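Prolyl endopeptidase (Myxococcus xanthus, PDB 2BKL) probably hydrolyses oligopeptides after proline, and also after alanine, as a serine peptidase of the prolyl oligopeptidase family. Local coordinates at residues T120-T125 against G653-A658; Q389-S394 against S400-K405; M432-R437 against Q519-P524. All coordinates share one frame; numbering follows the deposited sequence.

Contact 1: T120-T125 against G653-A658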
loop_
_atom_site.group_PDB
_atom_site.type_symbol
_atom_site.label_atom_id
_atom_site.label_comp_id
_atom_site.label_asym_id
_atom_site.label_seq_id
_atom_site.Cartn_x
_atom_site.Cartn_y
_atom_site.Cartn_z
ATOM N N THR A 120 -7.007 18.546 8.513
ATOM C CA THR A 120 -5.629 18.437 8.031
ATOM C C THR A 120 -4.633 17.767 8.988
ATOM O O THR A 120 -3.422 17.875 8.797
ATOM C CB THR A 120 -5.078 19.805 7.621
ATOM O OG1 THR A 120 -5.190 20.723 8.708
ATOM C CG2 THR A 120 -5.899 20.408 6.448
ATOM N N VAL A 121 -5.134 17.099 10.021
ATOM C CA VAL A 121 -4.304 16.254 10.876
ATOM C C VAL A 121 -5.011 14.915 11.021
ATOM O O VAL A 121 -6.185 14.867 11.383
ATOM C CB VAL A 121 -4.042 16.877 12.266
ATOM C CG1 VAL A 121 -3.028 16.008 13.071
ATOM C CG2 VAL A 121 -3.534 18.297 12.111
ATOM N N SER A 122 -4.293 13.846 10.728
ATOM C CA SER A 122 -4.846 12.503 10.700
ATOM C C SER A 122 -4.252 11.592 11.776
ATOM O O SER A 122 -3.177 11.805 12.289
ATOM C CB SER A 122 -4.588 11.869 9.343
ATOM O OG SER A 122 -5.365 12.523 8.361
ATOM N N LEU A 123 -4.992 10.535 12.066
ATOM C CA LEU A 123 -4.537 9.470 12.926
ATOM C C LEU A 123 -3.765 8.458 12.100
ATOM O O LEU A 123 -4.248 7.996 11.054
ATOM C CB LEU A 123 -5.734 8.808 13.605
ATOM C CG LEU A 123 -5.484 7.515 14.372
ATOM C CD1 LEU A 123 -4.550 7.760 15.569
ATOM C CD2 LEU A 123 -6.792 6.927 14.823
ATOM N N GLY A 124 -2.572 8.104 12.543
ATOM C CA GLY A 124 -1.787 7.047 11.945
ATOM C C GLY A 124 -1.892 5.747 12.730
ATOM O O GLY A 124 -2.976 5.322 13.146
ATOM N N THR A 125 -0.767 5.082 12.926
ATOM C CA THR A 125 -0.718 3.872 13.722
ATOM C C THR A 125 -1.180 4.104 15.172
ATOM O O THR A 125 -0.966 5.189 15.732
ATOM C CB THR A 125 0.727 3.332 13.738
ATOM O OG1 THR A 125 0.728 1.963 14.167
ATOM C CG2 THR A 125 1.585 4.058 14.765
ATOM N N GLY A 653 -3.613 10.449 -0.105
ATOM C CA GLY A 653 -4.732 11.378 -0.137
ATOM C C GLY A 653 -4.905 12.192 1.143
ATOM O O GLY A 653 -4.060 12.158 2.044
ATOM N N ALA A 654 -6.032 12.891 1.244
ATOM C CA ALA A 654 -6.273 13.897 2.272
ATOM C C ALA A 654 -6.977 13.324 3.494
ATOM O O ALA A 654 -7.128 14.023 4.488
ATOM C CB ALA A 654 -7.097 15.063 1.705
ATOM N N ASP A 655 -7.427 12.070 3.427
ATOM C CA ASP A 655 -8.155 11.458 4.554
ATOM C C ASP A 655 -9.377 12.270 4.963
ATOM O O ASP A 655 -9.593 12.549 6.144
ATOM C CB ASP A 655 -7.231 11.281 5.764
ATOM C CG ASP A 655 -7.874 10.511 6.901
ATOM O OD1 ASP A 655 -8.753 9.640 6.689
ATOM O OD2 ASP A 655 -7.486 10.718 8.060
ATOM N N GLN A 656 -10.178 12.628 3.969
ATOM C CA GLN A 656 -11.400 13.408 4.137
ATOM C C GLN A 656 -12.382 12.841 3.137
ATOM O O GLN A 656 -12.145 12.953 1.922
ATOM C CB GLN A 656 -11.169 14.891 3.804
ATOM C CG GLN A 656 -10.447 15.703 4.860
ATOM C CD GLN A 656 -11.329 15.980 6.066
ATOM O OE1 GLN A 656 -11.241 15.275 7.048
ATOM N NE2 GLN A 656 -12.179 17.009 5.990
ATOM N N VAL A 657 -13.503 12.296 3.600
ATOM C CA VAL A 657 -14.460 11.679 2.699
ATOM C C VAL A 657 -14.938 12.654 1.638
ATOM O O VAL A 657 -15.054 12.293 0.452
ATOM C CB VAL A 657 -15.672 11.088 3.442
ATOM C CG1 VAL A 657 -16.680 10.503 2.439
ATOM C CG2 VAL A 657 -15.227 9.989 4.373
ATOM N N ALA A 658 -15.249 13.878 2.036
ATOM C CA ALA A 658 -15.690 14.866 1.039
ATOM C C ALA A 658 -14.704 15.062 -0.102
ATOM O O ALA A 658 -15.120 15.280 -1.259
ATOM C CB ALA A 658 -15.983 16.221 1.713
HETATM O O HOH W 1 -7.495 10.328 10.641
#

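Contact 2: Q389-S394 against S400-K405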
loop_
_atom_site.group_PDB
_atom_site.type_symbol
_atom_site.label_atom_id
_atom_site.label_comp_id
_atom_site.label_asym_id
_atom_site.label_seq_id
_atom_site.Cartn_x
_atom_site.Cartn_y
_atom_site.Cartn_z
ATOM N N GLN A 389 -17.179 -7.717 5.453
ATOM C CA GLN A 389 -17.813 -8.485 6.496
ATOM C C GLN A 389 -16.726 -8.944 7.436
ATOM O O GLN A 389 -15.674 -9.365 6.989
ATOM C CB GLN A 389 -18.460 -9.705 5.899
ATOM C CG GLN A 389 -19.612 -9.361 4.937
ATOM C CD GLN A 389 -20.196 -10.554 4.220
ATOM O OE1 GLN A 389 -19.658 -11.662 4.267
ATOM N NE2 GLN A 389 -21.282 -10.315 3.500
ATOM N N ILE A 390 -16.970 -8.901 8.727
ATOM C CA ILE A 390 -16.067 -9.444 9.710
ATOM C C ILE A 390 -16.710 -10.616 10.398
ATOM O O ILE A 390 -17.841 -10.531 10.835
ATOM C CB ILE A 390 -15.683 -8.393 10.748
ATOM C CG1 ILE A 390 -15.042 -7.180 10.078
ATOM C CG2 ILE A 390 -14.773 -9.017 11.809
ATOM C CD1 ILE A 390 -14.810 -6.058 11.054
ATOM N N TYR A 391 -15.975 -11.715 10.477
ATOM C CA TYR A 391 -16.405 -12.920 11.161
ATOM C C TYR A 391 -15.614 -13.115 12.437
ATOM O O TYR A 391 -14.400 -12.890 12.479
ATOM C CB TYR A 391 -16.252 -14.145 10.237
ATOM C CG TYR A 391 -17.268 -14.104 9.131
ATOM C CD1 TYR A 391 -17.024 -13.375 7.984
ATOM C CD2 TYR A 391 -18.463 -14.764 9.242
ATOM C CE1 TYR A 391 -17.947 -13.278 6.999
ATOM C CE2 TYR A 391 -19.421 -14.698 8.223
ATOM C CZ TYR A 391 -19.136 -13.939 7.112
ATOM O OH TYR A 391 -20.040 -13.853 6.073
ATOM N N LYS A 392 -16.315 -13.542 13.478
ATOM C CA LYS A 392 -15.697 -13.913 14.734
ATOM C C LYS A 392 -15.706 -15.435 14.775
ATOM O O LYS A 392 -16.748 -16.073 14.604
ATOM C CB LYS A 392 -16.467 -13.324 15.912
ATOM C CG LYS A 392 -15.911 -13.710 17.282
ATOM C CD LYS A 392 -16.701 -13.047 18.411
ATOM C CE LYS A 392 -16.524 -13.755 19.722
ATOM N NZ LYS A 392 -17.533 -13.312 20.717
ATOM N N THR A 393 -14.536 -16.019 14.994
ATOM C CA THR A 393 -14.392 -17.460 14.961
ATOM C C THR A 393 -13.730 -17.957 16.233
ATOM O O THR A 393 -13.003 -17.223 16.889
ATOM C CB THR A 393 -13.563 -17.921 13.738
ATOM O OG1 THR A 393 -12.160 -17.661 13.958
ATOM C CG2 THR A 393 -13.872 -17.140 12.484
ATOM N N SER A 394 -14.005 -19.206 16.578
ATOM C CA SER A 394 -13.277 -19.894 17.618
ATOM C C SER A 394 -12.146 -20.693 16.988
ATOM O O SER A 394 -12.346 -21.495 16.099
ATOM C CB SER A 394 -14.197 -20.860 18.370
ATOM O OG SER A 394 -13.428 -21.791 19.128
ATOM N N SER A 400 -17.979 -20.152 13.571
ATOM C CA SER A 400 -17.833 -18.857 12.936
ATOM C C SER A 400 -19.173 -18.128 12.894
ATOM O O SER A 400 -20.197 -18.726 12.560
ATOM C CB SER A 400 -17.319 -19.062 11.526
ATOM O OG SER A 400 -17.318 -17.828 10.828
ATOM N N GLU A 401 -19.167 -16.855 13.244
ATOM C CA GLU A 401 -20.392 -16.040 13.277
ATOM C C GLU A 401 -20.095 -14.718 12.595
ATOM O O GLU A 401 -19.027 -14.160 12.819
ATOM C CB GLU A 401 -20.788 -15.698 14.726
ATOM C CG GLU A 401 -20.928 -16.864 15.686
ATOM C CD GLU A 401 -21.194 -16.403 17.111
ATOM O OE1 GLU A 401 -22.275 -15.810 17.362
ATOM O OE2 GLU A 401 -20.328 -16.619 17.981
ATOM N N LEU A 402 -21.038 -14.191 11.818
ATOM C CA LEU A 402 -20.932 -12.819 11.341
ATOM C C LEU A 402 -20.947 -11.856 12.517
ATOM O O LEU A 402 -21.838 -11.892 13.383
ATOM C CB LEU A 402 -22.050 -12.499 10.359
ATOM C CG LEU A 402 -22.000 -11.095 9.749
ATOM C CD1 LEU A 402 -20.853 -10.988 8.751
ATOM C CD2 LEU A 402 -23.335 -10.803 9.094
ATOM N N TRP A 403 -19.962 -10.983 12.556
ATOM C CA TRP A 403 -19.793 -10.028 13.622
ATOM C C TRP A 403 -20.156 -8.606 13.174
ATOM O O TRP A 403 -20.699 -7.842 13.959
ATOM C CB TRP A 403 -18.357 -10.094 14.127
ATOM C CG TRP A 403 -18.033 -9.273 15.347
ATOM C CD1 TRP A 403 -18.314 -9.596 16.645
ATOM C CD2 TRP A 403 -17.312 -8.045 15.394
ATOM N NE1 TRP A 403 -17.835 -8.628 17.490
ATOM C CE2 TRP A 403 -17.224 -7.655 16.750
ATOM C CE3 TRP A 403 -16.764 -7.198 14.421
ATOM C CZ2 TRP A 403 -16.584 -6.483 17.153
ATOM C CZ3 TRP A 403 -16.118 -6.045 14.824
ATOM C CH2 TRP A 403 -16.040 -5.691 16.182
ATOM N N ALA A 404 -19.779 -8.235 11.951
ATOM C CA ALA A 404 -20.117 -6.930 11.393
ATOM C C ALA A 404 -20.208 -7.032 9.896
ATOM O O ALA A 404 -19.559 -7.854 9.300
ATOM C CB ALA A 404 -19.059 -5.892 11.778
ATOM N N LYS A 405 -21.038 -6.181 9.295
ATOM C CA LYS A 405 -21.195 -6.101 7.855
ATOM C C LYS A 405 -21.470 -4.655 7.508
ATOM O O LYS A 405 -22.306 -4.027 8.156
ATOM C CB LYS A 405 -22.382 -6.989 7.449
ATOM C CG LYS A 405 -22.778 -6.969 5.999
ATOM C CD LYS A 405 -23.789 -8.090 5.672
ATOM C CE LYS A 405 -25.206 -7.768 6.151
ATOM N NZ LYS A 405 -26.127 -7.302 5.043
HETATM O O HOH W 2 -17.781 -17.359 16.900
#

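Contact 3: M432-R437 against Q519-P524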
loop_
_atom_site.group_PDB
_atom_site.type_symbol
_atom_site.label_atom_id
_atom_site.label_comp_id
_atom_site.label_asym_id
_atom_site.label_seq_id
_atom_site.Cartn_x
_atom_site.Cartn_y
_atom_site.Cartn_z
ATOM N N MET A 432 -6.246 -12.290 -14.225
ATOM C CA MET A 432 -6.929 -11.001 -14.223
ATOM C C MET A 432 -8.358 -11.190 -13.749
ATOM O O MET A 432 -9.040 -12.151 -14.165
ATOM C CB MET A 432 -6.893 -10.356 -15.617
ATOM C CG MET A 432 -7.630 -9.047 -15.679
ATOM S SD MET A 432 -7.172 -8.041 -17.143
ATOM C CE MET A 432 -7.483 -9.135 -18.468
ATOM N N PHE A 433 -8.836 -10.305 -12.877
ATOM C CA PHE A 433 -10.250 -10.208 -12.527
ATOM C C PHE A 433 -10.964 -9.248 -13.445
ATOM O O PHE A 433 -10.434 -8.192 -13.777
ATOM C CB PHE A 433 -10.427 -9.732 -11.083
ATOM C CG PHE A 433 -9.808 -10.609 -10.037
ATOM C CD1 PHE A 433 -10.371 -11.839 -9.725
ATOM C CD2 PHE A 433 -8.683 -10.186 -9.319
ATOM C CE1 PHE A 433 -9.811 -12.656 -8.738
ATOM C CE2 PHE A 433 -8.156 -10.983 -8.320
ATOM C CZ PHE A 433 -8.694 -12.199 -8.037
ATOM N N VAL A 434 -12.171 -9.612 -13.871
ATOM C CA VAL A 434 -12.982 -8.766 -14.730
ATOM C C VAL A 434 -14.356 -8.644 -14.118
ATOM O O VAL A 434 -15.023 -9.654 -13.867
ATOM C CB VAL A 434 -13.049 -9.279 -16.184
ATOM C CG1 VAL A 434 -13.758 -8.241 -17.056
ATOM C CG2 VAL A 434 -11.661 -9.563 -16.742
ATOM N N VAL A 435 -14.787 -7.417 -13.866
ATOM C CA VAL A 435 -16.025 -7.152 -13.126
ATOM C C VAL A 435 -16.946 -6.314 -13.994
ATOM O O VAL A 435 -16.539 -5.337 -14.623
ATOM C CB VAL A 435 -15.727 -6.372 -11.800
ATOM C CG1 VAL A 435 -16.981 -6.263 -10.959
ATOM C CG2 VAL A 435 -14.573 -7.035 -11.010
ATOM N N HIS A 436 -18.211 -6.700 -14.056
ATOM C CA HIS A 436 -19.179 -5.983 -14.874
ATOM C C HIS A 436 -20.594 -6.393 -14.506
ATOM O O HIS A 436 -20.813 -7.391 -13.835
ATOM C CB HIS A 436 -18.938 -6.249 -16.362
ATOM C CG HIS A 436 -18.834 -7.699 -16.685
ATOM N ND1 HIS A 436 -19.940 -8.509 -16.889
ATOM C CD2 HIS A 436 -17.755 -8.497 -16.844
ATOM C CE1 HIS A 436 -19.534 -9.743 -17.137
ATOM N NE2 HIS A 436 -18.214 -9.760 -17.115
ATOM N N ARG A 437 -21.573 -5.632 -14.995
ATOM C CA ARG A 437 -22.967 -6.063 -14.874
ATOM C C ARG A 437 -23.169 -7.403 -15.573
ATOM O O ARG A 437 -22.589 -7.666 -16.637
ATOM C CB ARG A 437 -23.917 -5.043 -15.499
ATOM C CG ARG A 437 -24.092 -3.765 -14.712
ATOM C CD ARG A 437 -25.028 -2.792 -15.367
ATOM N NE ARG A 437 -26.375 -3.347 -15.337
ATOM C CZ ARG A 437 -27.180 -3.282 -14.265
ATOM N NH1 ARG A 437 -26.809 -2.643 -13.150
ATOM N NH2 ARG A 437 -28.372 -3.867 -14.308
ATOM N N GLN A 519 -11.142 -10.338 -26.434
ATOM C CA GLN A 519 -12.298 -10.989 -25.833
ATOM C C GLN A 519 -13.596 -10.172 -25.874
ATOM O O GLN A 519 -14.583 -10.541 -25.246
ATOM C CB GLN A 519 -11.977 -11.424 -24.384
ATOM C CG GLN A 519 -11.033 -12.591 -24.295
ATOM C CD GLN A 519 -11.551 -13.770 -24.985
ATOM O OE1 GLN A 519 -12.742 -14.063 -24.889
ATOM N NE2 GLN A 519 -10.698 -14.432 -25.752
ATOM N N LYS A 520 -13.598 -9.093 -26.652
ATOM C CA LYS A 520 -14.838 -8.372 -27.004
ATOM C C LYS A 520 -15.433 -7.583 -25.835
ATOM O O LYS A 520 -16.614 -7.253 -25.852
ATOM C CB LYS A 520 -15.872 -9.306 -27.648
ATOM C CG LYS A 520 -15.366 -10.044 -28.890
ATOM C CD LYS A 520 -14.994 -9.108 -30.011
ATOM C CE LYS A 520 -14.755 -9.893 -31.315
ATOM N NZ LYS A 520 -13.871 -9.157 -32.258
ATOM N N TYR A 521 -14.630 -7.237 -24.836
ATOM C CA TYR A 521 -15.108 -6.314 -23.825
ATOM C C TYR A 521 -15.095 -4.895 -24.358
ATOM O O TYR A 521 -15.996 -4.123 -24.090
ATOM C CB TYR A 521 -14.271 -6.379 -22.562
ATOM C CG TYR A 521 -14.345 -7.702 -21.839
ATOM C CD1 TYR A 521 -15.388 -7.971 -20.964
ATOM C CD2 TYR A 521 -13.367 -8.671 -22.009
ATOM C CE1 TYR A 521 -15.473 -9.191 -20.300
ATOM C CE2 TYR A 521 -13.453 -9.886 -21.357
ATOM C CZ TYR A 521 -14.480 -10.122 -20.476
ATOM O OH TYR A 521 -14.585 -11.332 -19.790
ATOM N N THR A 522 -14.076 -4.552 -25.112
ATOM C CA THR A 522 -13.787 -3.147 -25.381
ATOM C C THR A 522 -12.954 -2.968 -26.640
ATOM O O THR A 522 -12.667 -3.922 -27.376
ATOM C CB THR A 522 -13.123 -2.546 -24.128
ATOM O OG1 THR A 522 -13.081 -1.115 -24.190
ATOM C CG2 THR A 522 -11.701 -2.996 -23.932
ATOM N N GLN A 523 -12.568 -1.731 -26.891
ATOM C CA GLN A 523 -11.638 -1.383 -27.986
ATOM C C GLN A 523 -10.720 -0.278 -27.457
ATOM O O GLN A 523 -11.030 0.343 -26.438
ATOM C CB GLN A 523 -12.372 -0.937 -29.248
ATOM C CG GLN A 523 -13.302 0.217 -29.037
ATOM C CD GLN A 523 -13.946 0.707 -30.328
ATOM O OE1 GLN A 523 -13.237 1.002 -31.291
ATOM N NE2 GLN A 523 -15.263 0.793 -30.349
ATOM N N PRO A 524 -9.563 -0.062 -28.088
ATOM C CA PRO A 524 -8.615 0.919 -27.549
ATOM C C PRO A 524 -9.225 2.289 -27.188
ATOM O O PRO A 524 -8.935 2.825 -26.109
ATOM C CB PRO A 524 -7.566 1.009 -28.652
ATOM C CG PRO A 524 -7.572 -0.361 -29.232
ATOM C CD PRO A 524 -9.000 -0.758 -29.268
#

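Contact 1: T120-T125 against G653-A658
Ser122 and Asp655 approach with their CA atoms 7.1 Å apart, too far for main chain to meet main chain, so the contact is made by two side chains and a water. It bridges the two domains of the prolyl oligopeptidase fold: Ser122 lies near the start of strand 121-128, an edge strand of its propeller blade, while Asp655 sits in the loop that leads into helix 657-674 of the alpha/beta-hydrolase domain. A left-handed turn at Asp655 leads the chain into Gln656, the N-cap of that helix. The Asp655 CG stands anti to the backbone N (chi1 -173°), which carries the carboxylate toward the strand. There Ser122 OG donates to OD2 over 2.8 Å, coming to the anti lone pair, on the side away from OD1. The Ser122 CB follows at 3.4 Å from the same OD2. Beyond the two segments, Lys93 NZ forms a salt bridge with Asp655 OD2 and also hydrogen-bonds Ser122 OG, closing a small polar triangle. This lysine charge probably stabilises the ionised carboxylate. With 96 Å² buried in all, the contact between the two segments is a small polar point on the domain interface, not a broad apolar seam. The Ser122 side chain is about 13 Å from the bound Z-Ala-Pro, so it does not touch the ligand. Asp655 OD2 thus gathers Ser122 OG, Lys93 NZ and, as a third partner, a water, which accepts from Leu123 N at 2.9 Å and donates to Asp655 OD2 at 2.6 Å.

Contact 2: Q389-S394 against S400-K405
Ile390 O takes two hydrogen bonds, from Trp403 N at 2.8 Å and from Ala404 N at 3.2 Å, and this double grip marks the tight part of the contact. Two residues, Trp403 and Ala404, stand opposite the single Ile390, which makes a classic beta bulge and moves the pairing on by one. With its CG anti to the backbone N (chi1 -173°), Trp403 lays its indole alongside the buried Ile390, CE3 reaching Ile390 CG2 at 3.8 Å. This beta hairpin is the outer half of the last of seven propeller blades. Trp403 and Ala404 also touch Val72 of strand 71-78 in the first blade, so this face packs where the ring closes. On the other face Leu402 is exposed where its CD1 sits over the Tyr391 ring, 4.1 Å from its centroid and 22° off the normal. Tyr391 OH bonds Gln389 OE1 from above the carbonyl plane. Toward the turn the backbone bonds persist (Lys392 N to Glu401 O, 2.9 Å), but the side chains of Ser400 and Glu401 are exposed, and a water donates to Lys392 O and Glu401 OE2. Lys392 NZ stays 5.1 Å from Glu401 OE2, too far for a direct salt bridge.

Contact 3: M432-R437 against Q519-P524
Tyr521 lays one face of its ring under Val434, where strand 429-437 of the alpha/beta-hydrolase sheet meets the loop between helix 503-518 and strand 527-532. That loop begins with a Schellman motif: Lys520 is the C-prime residue, and Tyr521 N makes the motif's bond back to Leu516 O. From CB the Tyr521 chain turns so that CG stands anti to the carbonyl carbon (chi1 -65°), which swings the ring toward the strand. Along one side of the ring, CE1 does most of the touching: it lies 3.8 Å from Val434 CG1 and 4.2 Å from His436 CD2. CZ follows, 4.0 Å from the same Val434 CG1. This methyl stands 4.2 Å from the centroid of the Tyr521 ring and 28° off its normal, a CH-pi contact over the face. At the tip, OH hydrogen-bonds Glu418 of the neighbouring strand 415-423, while Arg442 makes a cation-pi contact with the ring. The His436 side chain crosses that of Tyr521 at about a right angle, and its two nitrogens are engaged elsewhere. ND1 donates to Arg437 O, 2.8 Å away, with an N-H...O angle of 175° and the acceptor lying in the imidazole plane; NE2 is bonded to Glu418 OE2, the oxygen that Tyr521 OH also uses. Substituting an alanine for His436 would probably leave that carboxylate with one mate fewer and open a gap beside Tyr521 CE1. With ND1 donating and NE2 against a carboxylate oxygen, the chemistry is consistent with a positively charged imidazole paired with the Glu418 carboxylate.

The three contacts sample both domains and the seam between them. Contact 2 belongs wholly to the propeller and is a surface contact between two strands of a hairpin, close in sequence, burying 572 Å² through backbone bonds and flanking side chains. Contact 3 lies in the hydrolase domain; all three of its touching residues are buried, and it joins a sheet strand to a loop by apolar contact across an aromatic face. Contact 1, partly buried, is the one that spans the domains, and its chemistry is polar, with charge and water in place of hydrocarbon. No elements are shared, and the centres stand about 28 to 34 Å apart.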